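Local coordinates for protein eukaryotic Translation Initiation 4E (Schistosoma mansoni, PDB 3HXI) that binds the 7-methylguanosine cap of mRNA and a 4E-BP peptide, consistent with its role as the cap-recognition factor of translation initiation, at residues L12-S17 and M66-I71; G84-N89 and D163-Q168; D118-G123 and L139-E144. All coordinates share one frame; numbering follows the deposited sequence. Where two conformers were deposited one is given.

Contact 1. Residues L12-S17 and M66-I71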
ATOM      1  N   LEU A  12       9.996  12.537   7.097  1.00 21.36           N
ATOM      2  CA  LEU A  12       8.650  11.979   7.126  1.00 20.03           C
ATOM      3  C   LEU A  12       8.243  11.582   8.539  1.00 20.47           C
ATOM      4  O   LEU A  12       9.097  11.303   9.391  1.00 20.64           O
ATOM      5  CB  LEU A  12       8.577  10.748   6.227  1.00 19.98           C
ATOM      6  CG  LEU A  12       9.000  10.898   4.772  1.00 19.24           C
ATOM      7  CD1 LEU A  12       8.955   9.523   4.142  1.00 18.86           C
ATOM      8  CD2 LEU A  12       8.078  11.832   4.038  1.00 18.18           C
ATOM      9  N   GLN A  13       6.930  11.552   8.760  1.00 20.48           N
ATOM     10  CA  GLN A  13       6.329  10.969   9.969  1.00 20.17           C
ATOM     11  C   GLN A  13       6.891   9.592  10.283  1.00 20.66           C
ATOM     12  O   GLN A  13       7.179   9.297  11.451  1.00 19.27           O
ATOM     13  CB  GLN A  13       4.801  10.889   9.846  1.00 19.99           C
ATOM     14  CG  GLN A  13       4.128  10.172  11.033  1.00 19.47           C
ATOM     15  CD  GLN A  13       4.369  10.895  12.358  1.00 24.11           C
ATOM     16  OE1 GLN A  13       4.637  12.099  12.386  1.00 23.83           O
ATOM     17  NE2 GLN A  13       4.274  10.160  13.456  1.00 25.67           N
ATOM     18  N   ASP A  14       7.066   8.762   9.249  1.00 18.95           N
ATOM     19  CA  ASP A  14       7.639   7.433   9.426  1.00 19.46           C
ATOM     20  C   ASP A  14       8.749   7.111   8.455  1.00 18.49           C
ATOM     21  O   ASP A  14       8.818   7.678   7.361  1.00 20.04           O
ATOM     22  CB  ASP A  14       6.547   6.356   9.281  1.00 19.87           C
ATOM     23  CG  ASP A  14       5.780   6.148  10.553  1.00 21.72           C
ATOM     24  OD1 ASP A  14       6.340   5.510  11.474  1.00 24.34           O
ATOM     25  OD2 ASP A  14       4.636   6.637  10.646  1.00 20.56           O
ATOM     26  N   SER A  15       9.606   6.179   8.869  1.00 18.67           N
ATOM     27  CA  SER A  15      10.527   5.506   7.968  0.50 18.22           C
ATOM     28  C   SER A  15       9.797   4.356   7.283  1.00 18.09           C
ATOM     29  O   SER A  15       9.009   3.647   7.923  1.00 18.95           O
ATOM     30  CB  SER A  15      11.724   4.957   8.733  0.50 18.34           C
ATOM     31  OG  SER A  15      12.647   4.388   7.833  0.50 17.44           O
ATOM     32  N   TRP A  16      10.062   4.192   5.989  1.00 17.94           N
ATOM     33  CA  TRP A  16       9.409   3.183   5.144  1.00 18.56           C
ATOM     34  C   TRP A  16      10.439   2.335   4.442  1.00 18.63           C
ATOM     35  O   TRP A  16      11.528   2.812   4.104  1.00 19.20           O
ATOM     36  CB  TRP A  16       8.519   3.856   4.079  1.00 18.92           C
ATOM     37  CG  TRP A  16       7.446   4.694   4.639  1.00 17.24           C
ATOM     38  CD1 TRP A  16       7.542   6.007   5.004  1.00 16.95           C
ATOM     39  CD2 TRP A  16       6.086   4.308   4.882  1.00 18.99           C
ATOM     40  NE1 TRP A  16       6.343   6.451   5.501  1.00 17.63           N
ATOM     41  CE2 TRP A  16       5.425   5.435   5.427  1.00 16.37           C
ATOM     42  CE3 TRP A  16       5.367   3.119   4.706  1.00 16.40           C
ATOM     43  CZ2 TRP A  16       4.078   5.412   5.798  1.00 17.34           C
ATOM     44  CZ3 TRP A  16       4.013   3.097   5.059  1.00 18.93           C
ATOM     45  CH2 TRP A  16       3.386   4.236   5.610  1.00 16.29           C
ATOM     46  N   SER A  17      10.085   1.076   4.198  1.00 17.93           N
ATOM     47  CA  SER A  17      10.919   0.208   3.380  1.00 18.67           C
ATOM     48  C   SER A  17      10.161  -0.281   2.147  1.00 18.50           C
ATOM     49  O   SER A  17       8.939  -0.462   2.185  1.00 17.84           O
ATOM     50  CB  SER A  17      11.463  -0.951   4.197  1.00 18.21           C
ATOM     51  OG  SER A  17      12.338  -0.447   5.197  1.00 19.82           O
ATOM     52  N   MET A  66       5.249  -1.469   0.025  1.00 16.50           N
ATOM     53  CA  MET A  66       5.836  -0.368   0.805  1.00 18.49           C
ATOM     54  C   MET A  66       5.256  -0.360   2.213  1.00 17.51           C
ATOM     55  O   MET A  66       4.046  -0.146   2.387  1.00 16.87           O
ATOM     56  CB  MET A  66       5.641   0.999   0.142  1.00 17.24           C
ATOM     57  CG  MET A  66       6.332   2.143   0.926  1.00 22.30           C
ATOM     58  SD  MET A  66       5.817   3.816   0.485  1.00 21.87           S
ATOM     59  CE  MET A  66       4.211   3.892   1.296  1.00 22.62           C
ATOM     60  N   PHE A  67       6.118  -0.617   3.200  1.00 16.86           N
ATOM     61  CA  PHE A  67       5.701  -0.796   4.592  1.00 17.41           C
ATOM     62  C   PHE A  67       6.513   0.055   5.566  1.00 17.89           C
ATOM     63  O   PHE A  67       7.697   0.284   5.338  1.00 17.09           O
ATOM     64  CB  PHE A  67       5.810  -2.286   4.971  1.00 18.17           C
ATOM     65  CG  PHE A  67       4.591  -3.083   4.571  1.00 16.62           C
ATOM     66  CD1 PHE A  67       3.700  -3.554   5.532  1.00 15.85           C
ATOM     67  CD2 PHE A  67       4.313  -3.318   3.224  1.00 15.22           C
ATOM     68  CE1 PHE A  67       2.528  -4.266   5.155  1.00 17.40           C
ATOM     69  CE2 PHE A  67       3.146  -4.027   2.837  1.00 14.06           C
ATOM     70  CZ  PHE A  67       2.263  -4.496   3.807  1.00 16.64           C
ATOM     71  N   LYS A  68       5.891   0.511   6.655  1.00 18.82           N
ATOM     72  CA  LYS A  68       6.641   1.188   7.722  1.00 19.15           C
ATOM     73  C   LYS A  68       7.779   0.252   8.072  1.00 20.19           C
ATOM     74  O   LYS A  68       7.556  -0.963   8.208  1.00 20.34           O
ATOM     75  CB  LYS A  68       5.750   1.496   8.948  1.00 19.19           C
ATOM     76  CG  LYS A  68       4.683   2.525   8.639  1.00 18.64           C
ATOM     77  CD  LYS A  68       3.957   3.049   9.857  1.00 21.07           C
ATOM     78  CE  LYS A  68       2.884   4.056   9.472  1.00 21.43           C
ATOM     79  NZ  LYS A  68       2.032   4.368  10.642  1.00 23.69           N
ATOM     80  N   SER A  69       8.995   0.810   8.194  1.00 21.35           N
ATOM     81  CA  SER A  69      10.232   0.023   8.269  0.50 21.34           C
ATOM     82  C   SER A  69      10.250  -1.085   9.326  1.00 22.15           C
ATOM     83  O   SER A  69      10.885  -2.119   9.136  1.00 23.08           O
ATOM     84  CB  SER A  69      11.443   0.944   8.473  0.50 21.48           C
ATOM     85  OG  SER A  69      11.297   1.717   9.649  0.50 19.88           O
ATOM     86  N   ASP A  70       9.563  -0.870  10.438  1.00 22.59           N
ATOM     87  CA  ASP A  70       9.546  -1.883  11.512  1.00 23.76           C
ATOM     88  C   ASP A  70       8.605  -3.058  11.246  1.00 22.74           C
ATOM     89  O   ASP A  70       8.568  -4.019  12.019  1.00 22.60           O
ATOM     90  CB  ASP A  70       9.207  -1.241  12.856  1.00 25.35           C
ATOM     91  CG  ASP A  70      10.419  -0.604  13.514  1.00 31.08           C
ATOM     92  OD1 ASP A  70      11.556  -1.033  13.211  1.00 34.34           O
ATOM     93  OD2 ASP A  70      10.230   0.319  14.337  1.00 38.60           O
ATOM     94  N   ILE A  71       7.857  -2.970  10.152  1.00 21.59           N
ATOM     95  CA  ILE A  71       6.828  -3.956   9.833  1.00 21.85           C
ATOM     96  C   ILE A  71       7.245  -4.746   8.601  1.00 21.54           C
ATOM     97  O   ILE A  71       7.398  -4.182   7.517  1.00 21.01           O
ATOM     98  CB  ILE A  71       5.468  -3.277   9.533  1.00 20.81           C
ATOM     99  CG1 ILE A  71       5.077  -2.335  10.677  1.00 22.09           C
ATOM    100  CG2 ILE A  71       4.382  -4.349   9.282  1.00 20.66           C
ATOM    101  CD1 ILE A  71       3.817  -1.552  10.427  1.00 22.65           C
TER
HETATM  102  O   HOH W   1      13.152  -2.053   7.169  1.00 27.92           O
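K68 runs from its strand along one face of the indole of W16 and out to the carboxylate of D14. K68 CB lies 4.0 Å from S15 O. With CG turned away from the carbonyl carbon (chi1 -67°), the next methylene comes up against the six-membered ring of W16, K68 CG standing 3.8 Å from the ring centroid in a CH-pi contact. Beyond CG the chain is extended, and CD and CE cross the D14 carboxylate at a slant, K68 CE coming 3.3 Å from D14 OD2 while still touching the rim of the indole at CZ2 and CH2. K68 NZ makes a long salt bridge of 3.5 Å to D14 OD2, while its stronger hydrogen bond goes to the carbonyl of D118.

The opposite face of the indole receives M66. A bend at chi3 (76°) brings the methyl back over the ring, M66 CE lying 4.0 Å from the six-membered centroid, and the sulfur sits obliquely in a Met-aromatic contact.

Backbone bonds fix the register: S17 and F67 form a hydrogen-bonded pair, S17 N to F67 O at 2.8 Å. S69 N gives its hydrogen to S15 O (2.8 Å) as the chain enters its type I turn. This is antiparallel pairing of strands 11-21 and 63-68 in the curved eIF4E sheet, with Q13, whose OE1 hydrogen-bonds to the backbone of the bound peptide, just before it.

Contact 2. Residues G84-N89 and D163-Q168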
ATOM      1  N   GLY A  84      -5.973  -6.379   8.354  1.00 18.07           N
ATOM      2  CA  GLY A  84      -6.701  -6.625   7.125  1.00 17.22           C
ATOM      3  C   GLY A  84      -6.317  -5.576   6.115  1.00 17.39           C
ATOM      4  O   GLY A  84      -5.625  -4.609   6.437  1.00 18.16           O
ATOM      5  N   ARG A  85      -6.760  -5.779   4.881  1.00 17.63           N
ATOM      6  CA  ARG A  85      -6.412  -4.872   3.797  1.00 16.40           C
ATOM      7  C   ARG A  85      -7.633  -4.274   3.125  1.00 16.31           C
ATOM      8  O   ARG A  85      -8.649  -4.955   2.961  1.00 15.88           O
ATOM      9  CB  ARG A  85      -5.533  -5.586   2.746  1.00 16.28           C
ATOM     10  CG  ARG A  85      -6.314  -6.556   1.866  1.00 17.33           C
ATOM     11  CD  ARG A  85      -5.422  -7.294   0.906  1.00 16.37           C
ATOM     12  NE  ARG A  85      -6.220  -8.216   0.116  1.00 18.63           N
ATOM     13  CZ  ARG A  85      -5.793  -8.891  -0.942  1.00 20.94           C
ATOM     14  NH1 ARG A  85      -6.646  -9.692  -1.587  1.00 23.04           N
ATOM     15  NH2 ARG A  85      -4.539  -8.771  -1.360  1.00 17.56           N
ATOM     16  N   TRP A  86      -7.528  -2.995   2.752  1.00 16.61           N
ATOM     17  CA  TRP A  86      -8.431  -2.426   1.754  1.00 16.05           C
ATOM     18  C   TRP A  86      -7.937  -2.901   0.401  1.00 16.54           C
ATOM     19  O   TRP A  86      -6.785  -2.656   0.062  1.00 15.60           O
ATOM     20  CB  TRP A  86      -8.458  -0.893   1.818  1.00 17.07           C
ATOM     21  CG  TRP A  86      -9.420  -0.366   2.891  1.00 19.04           C
ATOM     22  CD1 TRP A  86      -9.089   0.319   4.026  1.00 18.53           C
ATOM     23  CD2 TRP A  86     -10.849  -0.525   2.918  1.00 17.40           C
ATOM     24  NE1 TRP A  86     -10.243   0.631   4.757  1.00 15.10           N
ATOM     25  CE2 TRP A  86     -11.325   0.117   4.090  1.00 17.49           C
ATOM     26  CE3 TRP A  86     -11.783  -1.116   2.041  1.00 18.53           C
ATOM     27  CZ2 TRP A  86     -12.691   0.175   4.413  1.00 17.76           C
ATOM     28  CZ3 TRP A  86     -13.115  -1.071   2.365  1.00 17.61           C
ATOM     29  CH2 TRP A  86     -13.563  -0.427   3.551  1.00 17.12           C
ATOM     30  N   LEU A  87      -8.802  -3.595  -0.349  1.00 15.31           N
ATOM     31  CA  LEU A  87      -8.456  -4.124  -1.665  1.00 15.58           C
ATOM     32  C   LEU A  87      -9.095  -3.311  -2.786  1.00 16.76           C
ATOM     33  O   LEU A  87     -10.308  -3.057  -2.784  1.00 14.83           O
ATOM     34  CB  LEU A  87      -8.852  -5.605  -1.767  1.00 15.77           C
ATOM     35  CG  LEU A  87      -8.664  -6.199  -3.173  1.00 15.65           C
ATOM     36  CD1 LEU A  87      -7.201  -6.453  -3.455  1.00 15.88           C
ATOM     37  CD2 LEU A  87      -9.480  -7.459  -3.291  1.00 21.56           C
ATOM     38  N   ILE A  88      -8.259  -2.904  -3.741  1.00 16.27           N
ATOM     39  CA  ILE A  88      -8.705  -2.066  -4.860  1.00 17.13           C
ATOM     40  C   ILE A  88      -8.498  -2.856  -6.146  1.00 16.98           C
ATOM     41  O   ILE A  88      -7.368  -3.233  -6.457  1.00 16.85           O
ATOM     42  CB  ILE A  88      -7.860  -0.775  -4.980  1.00 17.24           C
ATOM     43  CG1 ILE A  88      -8.005   0.110  -3.733  1.00 17.91           C
ATOM     44  CG2 ILE A  88      -8.269   0.032  -6.254  1.00 17.76           C
ATOM     45  CD1 ILE A  88      -6.769   0.974  -3.481  1.00 18.51           C
ATOM     46  N   ASN A  89      -9.587  -3.118  -6.873  1.00 17.88           N
ATOM     47  CA  ASN A  89      -9.502  -3.810  -8.141  1.00 18.23           C
ATOM     48  C   ASN A  89      -9.384  -2.800  -9.253  1.00 18.44           C
ATOM     49  O   ASN A  89     -10.304  -2.003  -9.500  1.00 18.39           O
ATOM     50  CB  ASN A  89     -10.709  -4.711  -8.364  1.00 19.61           C
ATOM     51  CG  ASN A  89     -10.757  -5.868  -7.386  1.00 19.95           C
ATOM     52  OD1 ASN A  89      -9.734  -6.482  -7.085  1.00 20.01           O
ATOM     53  ND2 ASN A  89     -11.944  -6.167  -6.885  1.00 21.26           N
ATOM     54  N   ASP A 163     -15.356   2.235  -8.370  1.00 24.68           N
ATOM     55  CA  ASP A 163     -15.811   0.912  -7.999  1.00 23.75           C
ATOM     56  C   ASP A 163     -15.641   0.673  -6.506  1.00 23.03           C
ATOM     57  O   ASP A 163     -14.781   1.293  -5.855  1.00 21.96           O
ATOM     58  CB  ASP A 163     -15.055  -0.158  -8.780  1.00 24.27           C
ATOM     59  CG  ASP A 163     -15.372  -0.131 -10.249  1.00 25.50           C
ATOM     60  OD1 ASP A 163     -16.173   0.720 -10.657  1.00 29.02           O
ATOM     61  OD2 ASP A 163     -14.845  -0.971 -10.986  1.00 27.80           O
ATOM     62  N   THR A 164     -16.458  -0.244  -5.994  1.00 20.97           N
ATOM     63  CA  THR A 164     -16.433  -0.628  -4.593  1.00 21.24           C
ATOM     64  C   THR A 164     -15.075  -1.174  -4.189  1.00 19.86           C
ATOM     65  O   THR A 164     -14.475  -2.006  -4.910  1.00 18.27           O
ATOM     66  CB  THR A 164     -17.489  -1.715  -4.316  1.00 22.09           C
ATOM     67  OG1 THR A 164     -18.775  -1.198  -4.649  1.00 25.64           O
ATOM     68  CG2 THR A 164     -17.469  -2.152  -2.845  1.00 22.23           C
ATOM     69  N   ILE A 165     -14.599  -0.712  -3.042  1.00 18.32           N
ATOM     70  CA  ILE A 165     -13.404  -1.295  -2.415  1.00 18.37           C
ATOM     71  C   ILE A 165     -13.790  -2.168  -1.215  1.00 18.86           C
ATOM     72  O   ILE A 165     -14.788  -1.898  -0.560  1.00 18.46           O
ATOM     73  CB  ILE A 165     -12.357  -0.225  -2.023  1.00 18.75           C
ATOM     74  CG1 ILE A 165     -12.895   0.779  -0.986  1.00 17.81           C
ATOM     75  CG2 ILE A 165     -11.834   0.499  -3.274  1.00 18.52           C
ATOM     76  CD1 ILE A 165     -11.789   1.665  -0.376  1.00 18.26           C
ATOM     77  N   TYR A 166     -12.965  -3.172  -0.927  1.00 18.31           N
ATOM     78  CA  TYR A 166     -13.293  -4.267  -0.013  1.00 18.71           C
ATOM     79  C   TYR A 166     -12.275  -4.389   1.113  1.00 17.89           C
ATOM     80  O   TYR A 166     -11.062  -4.403   0.863  1.00 17.75           O
ATOM     81  CB  TYR A 166     -13.337  -5.591  -0.783  1.00 18.75           C
ATOM     82  CG  TYR A 166     -14.314  -5.568  -1.952  1.00 19.98           C
ATOM     83  CD1 TYR A 166     -15.694  -5.745  -1.745  1.00 22.08           C
ATOM     84  CD2 TYR A 166     -13.859  -5.340  -3.260  1.00 21.00           C
ATOM     85  CE1 TYR A 166     -16.594  -5.717  -2.823  1.00 22.71           C
ATOM     86  CE2 TYR A 166     -14.750  -5.308  -4.338  1.00 22.31           C
ATOM     87  CZ  TYR A 166     -16.108  -5.491  -4.109  1.00 21.86           C
ATOM     88  OH  TYR A 166     -16.965  -5.458  -5.178  1.00 23.60           O
ATOM     89  N   PHE A 167     -12.761  -4.474   2.355  1.00 16.67           N
ATOM     90  CA  PHE A 167     -11.856  -4.697   3.494  1.00 16.93           C
ATOM     91  C   PHE A 167     -11.861  -6.169   3.924  1.00 18.38           C
ATOM     92  O   PHE A 167     -12.884  -6.695   4.377  1.00 18.14           O
ATOM     93  CB  PHE A 167     -12.184  -3.797   4.697  1.00 17.18           C
ATOM     94  CG  PHE A 167     -11.174  -3.910   5.805  1.00 15.57           C
ATOM     95  CD1 PHE A 167      -9.961  -3.230   5.714  1.00 15.04           C
ATOM     96  CD2 PHE A 167     -11.402  -4.721   6.896  1.00 16.32           C
ATOM     97  CE1 PHE A 167      -8.982  -3.356   6.707  1.00 16.48           C
ATOM     98  CE2 PHE A 167     -10.438  -4.838   7.901  1.00 18.95           C
ATOM     99  CZ  PHE A 167      -9.217  -4.157   7.789  1.00 16.96           C
ATOM    100  N   GLN A 168     -10.700  -6.802   3.786  1.00 17.52           N
ATOM    101  CA  GLN A 168     -10.546  -8.248   3.959  1.00 19.06           C
ATOM    102  C   GLN A 168      -9.553  -8.507   5.068  1.00 19.31           C
ATOM    103  O   GLN A 168      -8.365  -8.205   4.924  1.00 19.22           O
ATOM    104  CB  GLN A 168     -10.056  -8.903   2.658  1.00 19.26           C
ATOM    105  CG  GLN A 168     -10.912  -8.554   1.486  1.00 21.67           C
ATOM    106  CD  GLN A 168     -10.353  -9.046   0.172  1.00 27.76           C
ATOM    107  OE1 GLN A 168      -9.147  -9.320   0.041  1.00 25.65           O
ATOM    108  NE2 GLN A 168     -11.238  -9.176  -0.818  1.00 27.38           N
TER
HETATM  109  O   HOH W   2     -12.077  -1.898  -6.192  1.00 27.85           O
HETATM  110  O   HOH W   3     -13.014  -2.515  -9.797  1.00 28.24           O
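Two neighbouring strands of the eIF4E sheet, 84-89 and 166-169, meet here in a buried antiparallel pairing. Paired backbone bonds join R85 with Q168 and L87 with Y166; L87 N to Y166 O is the shortest, at 2.7 Å. Between them W86 and F167 form a non-hydrogen-bonded pair with both side chains on one face.

On that face F167 CB sits almost on the ring normal, 3.6 Å from the centroid of the six-membered ring of W86, and CD1 of I165 lies over the opposite side of the indole. With CG anti to its own N (chi1 -174°), the F167 ring leans forward, toward the Q168 end of its strand and over G84 of the other, and turns an edge to the five-membered ring of W86, planes 63° apart.

The other face carries a polar pair beside L87 and Y166. R85 reaches alongside Q168, and its NE and NH1 both donate to one oxygen, R85 NH1 to Q168 OE1 measuring 3.0 Å. That oxygen lies in the guanidinium plane, and L87 CD1 rests over the group's centre. The R85 side chain is about 5 Å from the bound cap analogue.

Strand 187-188 pairs with 166-169 on the side away from 84-89. R85 and L87 also touch strand 134-139, whereas helix 145-159 supports the W86 face: I148 packs on F167 and accepts the indole N-H through its carbonyl.

Contact 3. Residues D118-G123 and L139-E144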
ATOM      1  N   ASP A 118      -3.462   7.197  10.997  1.00 22.89           N
ATOM      2  CA  ASP A 118      -2.063   6.931  10.669  1.00 22.71           C
ATOM      3  C   ASP A 118      -1.530   5.730  11.437  1.00 22.41           C
ATOM      4  O   ASP A 118      -0.733   4.929  10.910  1.00 20.85           O
ATOM      5  CB  ASP A 118      -1.214   8.170  10.944  1.00 23.07           C
ATOM      6  CG  ASP A 118       0.245   7.962  10.612  1.00 24.72           C
ATOM      7  OD1 ASP A 118       0.618   8.083   9.434  1.00 28.41           O
ATOM      8  OD2 ASP A 118       1.016   7.674  11.544  1.00 31.75           O
ATOM      9  N   ARG A 119      -1.959   5.617  12.697  1.00 22.51           N
ATOM     10  CA  ARG A 119      -1.567   4.492  13.552  1.00 23.39           C
ATOM     11  C   ARG A 119      -2.014   3.136  12.988  1.00 21.86           C
ATOM     12  O   ARG A 119      -1.375   2.124  13.245  1.00 21.49           O
ATOM     13  CB  ARG A 119      -2.085   4.688  14.984  1.00 22.80           C
ATOM     14  CG  ARG A 119      -1.449   5.892  15.700  1.00 26.13           C
ATOM     15  CD  ARG A 119      -1.768   5.921  17.209  1.00 26.53           C
ATOM     16  NE  ARG A 119      -3.113   6.427  17.487  1.00 33.00           N
ATOM     17  CZ  ARG A 119      -3.362   7.654  17.948  1.00 34.62           C
ATOM     18  NH1 ARG A 119      -4.602   8.050  18.170  1.00 37.18           N
ATOM     19  NH2 ARG A 119      -2.367   8.490  18.185  1.00 35.59           N
ATOM     20  N   GLN A 120      -3.111   3.129  12.230  1.00 20.40           N
ATOM     21  CA  GLN A 120      -3.639   1.882  11.671  1.00 20.07           C
ATOM     22  C   GLN A 120      -2.791   1.405  10.505  1.00 18.76           C
ATOM     23  O   GLN A 120      -2.789   0.212  10.175  1.00 18.01           O
ATOM     24  CB  GLN A 120      -5.089   2.058  11.185  1.00 20.75           C
ATOM     25  CG  GLN A 120      -6.156   1.927  12.240  1.00 24.69           C
ATOM     26  CD  GLN A 120      -6.109   0.573  12.926  1.00 26.42           C
ATOM     27  OE1 GLN A 120      -6.302  -0.484  12.293  1.00 26.59           O
ATOM     28  NE2 GLN A 120      -5.825   0.595  14.210  1.00 28.41           N
ATOM     29  N   ILE A 121      -2.073   2.335   9.876  1.00 19.23           N
ATOM     30  CA  ILE A 121      -1.418   2.039   8.592  1.00 18.68           C
ATOM     31  C   ILE A 121      -0.196   1.146   8.765  1.00 18.84           C
ATOM     32  O   ILE A 121       0.715   1.457   9.555  1.00 19.34           O
ATOM     33  CB  ILE A 121      -1.028   3.340   7.807  1.00 20.10           C
ATOM     34  CG1 ILE A 121      -2.266   4.199   7.484  1.00 19.44           C
ATOM     35  CG2 ILE A 121      -0.201   2.992   6.534  1.00 17.48           C
ATOM     36  CD1 ILE A 121      -3.320   3.565   6.562  1.00 20.67           C
ATOM     37  N   CYS A 122      -0.174   0.051   8.011  1.00 17.06           N
ATOM     38  CA  CYS A 122       1.006  -0.802   7.939  1.00 16.61           C
ATOM     39  C   CYS A 122       1.769  -0.592   6.642  1.00 15.82           C
ATOM     40  O   CYS A 122       2.973  -0.355   6.658  1.00 16.41           O
ATOM     41  CB  CYS A 122       0.612  -2.269   8.062  1.00 17.15           C
ATOM     42  SG  CYS A 122      -0.101  -2.658   9.671  1.00 19.39           S
ATOM     43  N   GLY A 123       1.072  -0.675   5.513  1.00 15.45           N
ATOM     44  CA  GLY A 123       1.748  -0.536   4.224  1.00 14.78           C
ATOM     45  C   GLY A 123       0.826  -0.633   3.022  1.00 14.13           C
ATOM     46  O   GLY A 123      -0.394  -0.762   3.181  1.00 15.72           O
ATOM     47  N   LEU A 139      -3.752  -2.701   7.054  1.00 16.30           N
ATOM     48  CA  LEU A 139      -4.093  -2.010   8.296  1.00 17.37           C
ATOM     49  C   LEU A 139      -3.823  -2.943   9.464  1.00 18.40           C
ATOM     50  O   LEU A 139      -3.890  -4.163   9.313  1.00 18.09           O
ATOM     51  CB  LEU A 139      -5.582  -1.641   8.300  1.00 17.31           C
ATOM     52  CG  LEU A 139      -6.082  -0.625   7.264  1.00 18.04           C
ATOM     53  CD1 LEU A 139      -7.449  -0.073   7.675  1.00 20.94           C
ATOM     54  CD2 LEU A 139      -5.107   0.538   7.142  1.00 19.40           C
ATOM     55  N   THR A 140      -3.547  -2.385  10.635  1.00 18.94           N
ATOM     56  CA  THR A 140      -3.096  -3.214  11.760  1.00 19.65           C
ATOM     57  C   THR A 140      -4.202  -3.989  12.498  1.00 21.07           C
ATOM     58  O   THR A 140      -3.912  -4.989  13.171  1.00 21.35           O
ATOM     59  CB  THR A 140      -2.265  -2.388  12.760  1.00 19.98           C
ATOM     60  OG1 THR A 140      -1.572  -3.271  13.651  1.00 20.12           O
ATOM     61  CG2 THR A 140      -3.155  -1.453  13.548  1.00 19.78           C
ATOM     62  N   SER A 141      -5.440  -3.507  12.406  1.00 21.10           N
ATOM     63  CA  SER A 141      -6.589  -4.200  12.997  1.00 21.99           C
ATOM     64  C   SER A 141      -7.613  -4.586  11.933  1.00 22.43           C
ATOM     65  O   SER A 141      -7.507  -4.154  10.785  1.00 21.95           O
ATOM     66  CB  SER A 141      -7.252  -3.322  14.057  1.00 21.97           C
ATOM     67  OG  SER A 141      -8.111  -2.385  13.432  1.00 22.82           O
ATOM     68  N   ASP A 142      -8.603  -5.392  12.320  1.00 22.95           N
ATOM     69  CA  ASP A 142      -9.707  -5.745  11.409  1.00 22.90           C
ATOM     70  C   ASP A 142     -11.054  -5.350  11.988  1.00 23.75           C
ATOM     71  O   ASP A 142     -12.096  -5.650  11.413  1.00 24.30           O
ATOM     72  CB  ASP A 142      -9.687  -7.246  11.062  1.00 22.98           C
ATOM     73  CG  ASP A 142      -9.920  -8.148  12.286  1.00 23.25           C
ATOM     74  OD1 ASP A 142      -9.455  -9.304  12.270  1.00 26.31           O
ATOM     75  OD2 ASP A 142     -10.544  -7.693  13.265  1.00 23.05           O
ATOM     76  N   ASN A 143     -11.030  -4.643  13.111  1.00 24.14           N
ATOM     77  CA  ASN A 143     -12.250  -4.409  13.884  1.00 24.80           C
ATOM     78  C   ASN A 143     -12.384  -3.011  14.486  1.00 25.62           C
ATOM     79  O   ASN A 143     -13.324  -2.751  15.236  1.00 25.56           O
ATOM     80  CB  ASN A 143     -12.413  -5.505  14.951  1.00 24.82           C
ATOM     81  CG  ASN A 143     -11.336  -5.461  16.031  1.00 26.62           C
ATOM     82  OD1 ASN A 143     -10.436  -4.591  16.039  1.00 23.22           O
ATOM     83  ND2 ASN A 143     -11.437  -6.395  16.979  1.00 23.75           N
ATOM     84  N   GLU A 144     -11.449  -2.114  14.164  1.00 25.56           N
ATOM     85  CA  GLU A 144     -11.644  -0.673  14.423  1.00 26.01           C
ATOM     86  C   GLU A 144     -12.489  -0.034  13.311  1.00 26.22           C
ATOM     87  O   GLU A 144     -11.980   0.753  12.493  1.00 25.32           O
ATOM     88  CB  GLU A 144     -10.299   0.047  14.568  1.00 26.86           C
ATOM     89  CG  GLU A 144      -9.455  -0.433  15.746  1.00 28.66           C
ATOM     90  CD  GLU A 144      -9.942   0.112  17.077  1.00 35.16           C
ATOM     91  OE1 GLU A 144     -10.532   1.216  17.107  1.00 35.47           O
ATOM     92  OE2 GLU A 144      -9.736  -0.578  18.099  1.00 38.64           O
TER
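Q120 uses two oxygens, one of its backbone and one of its side chain, to hold the start of the loop 139-144. The setting is the mouth of an antiparallel hairpin: strand 121-127 begins where helix 115-120 ends, and its partner, strand 134-139, finishes opposite it. Q120 O accepts from T140 N at 2.7 Å, with the donor in the carbonyl plane, although the bond is noticeably bent at the hydrogen (139°). The same carbonyl oxygen lies close to L139 CA.

A bend at chi2 (-59°) folds the Q120 amide over T140 and S141. There Q120 OE1 takes two donors from the same serine: S141 N at 3.1 Å and, from the other face of the amide plane, S141 OG at 2.9 Å. Q120 NE2, at the far side of the amide, rests against a methyl, T140 CG2, at 3.4 Å. These grips probably fix the rotation of the amide.

The next residues add packing: I121 CD1 touches L139 CD2 at 3.6 Å where the two residues form a non-hydrogen-bonded pair, and the sulfur of C122 lies against the T140 backbone. C122 and G123 together face W138, a classic beta bulge one step further into the hairpin.

Farther out, T140 OG1 is hydrogen-bonded to the carbonyl of K79, and T147 and I151 of helix 145-159 pack on Q120. E144 is the N-cap residue of that helix; E144 N makes a weak hydrogen bond of 3.4 Å back to S141 OG.

How the contacts relate
All three contacts belong to one curved antiparallel sheet. Contact 1 joins strands 11-21 and 63-68; strand 121-127, which opens from contact 3, is the next neighbour, and K68 N probably bonds to C122 O. Contact 2 lies on the other side of the chain's centre, about 22 Å from contact 1 between centres, while contact 3 is about 14 Å from each. G84 O probably accepts from L139 N where contacts 2 and 3 touch. Along the chain contact 1 closes first, and contact 3 is nested within the loop closed by contact 2. Contacts 1 and 2 join sequence-distant strands, whereas contact 3 closes the open end of a hairpin between them in the cap-binding fold.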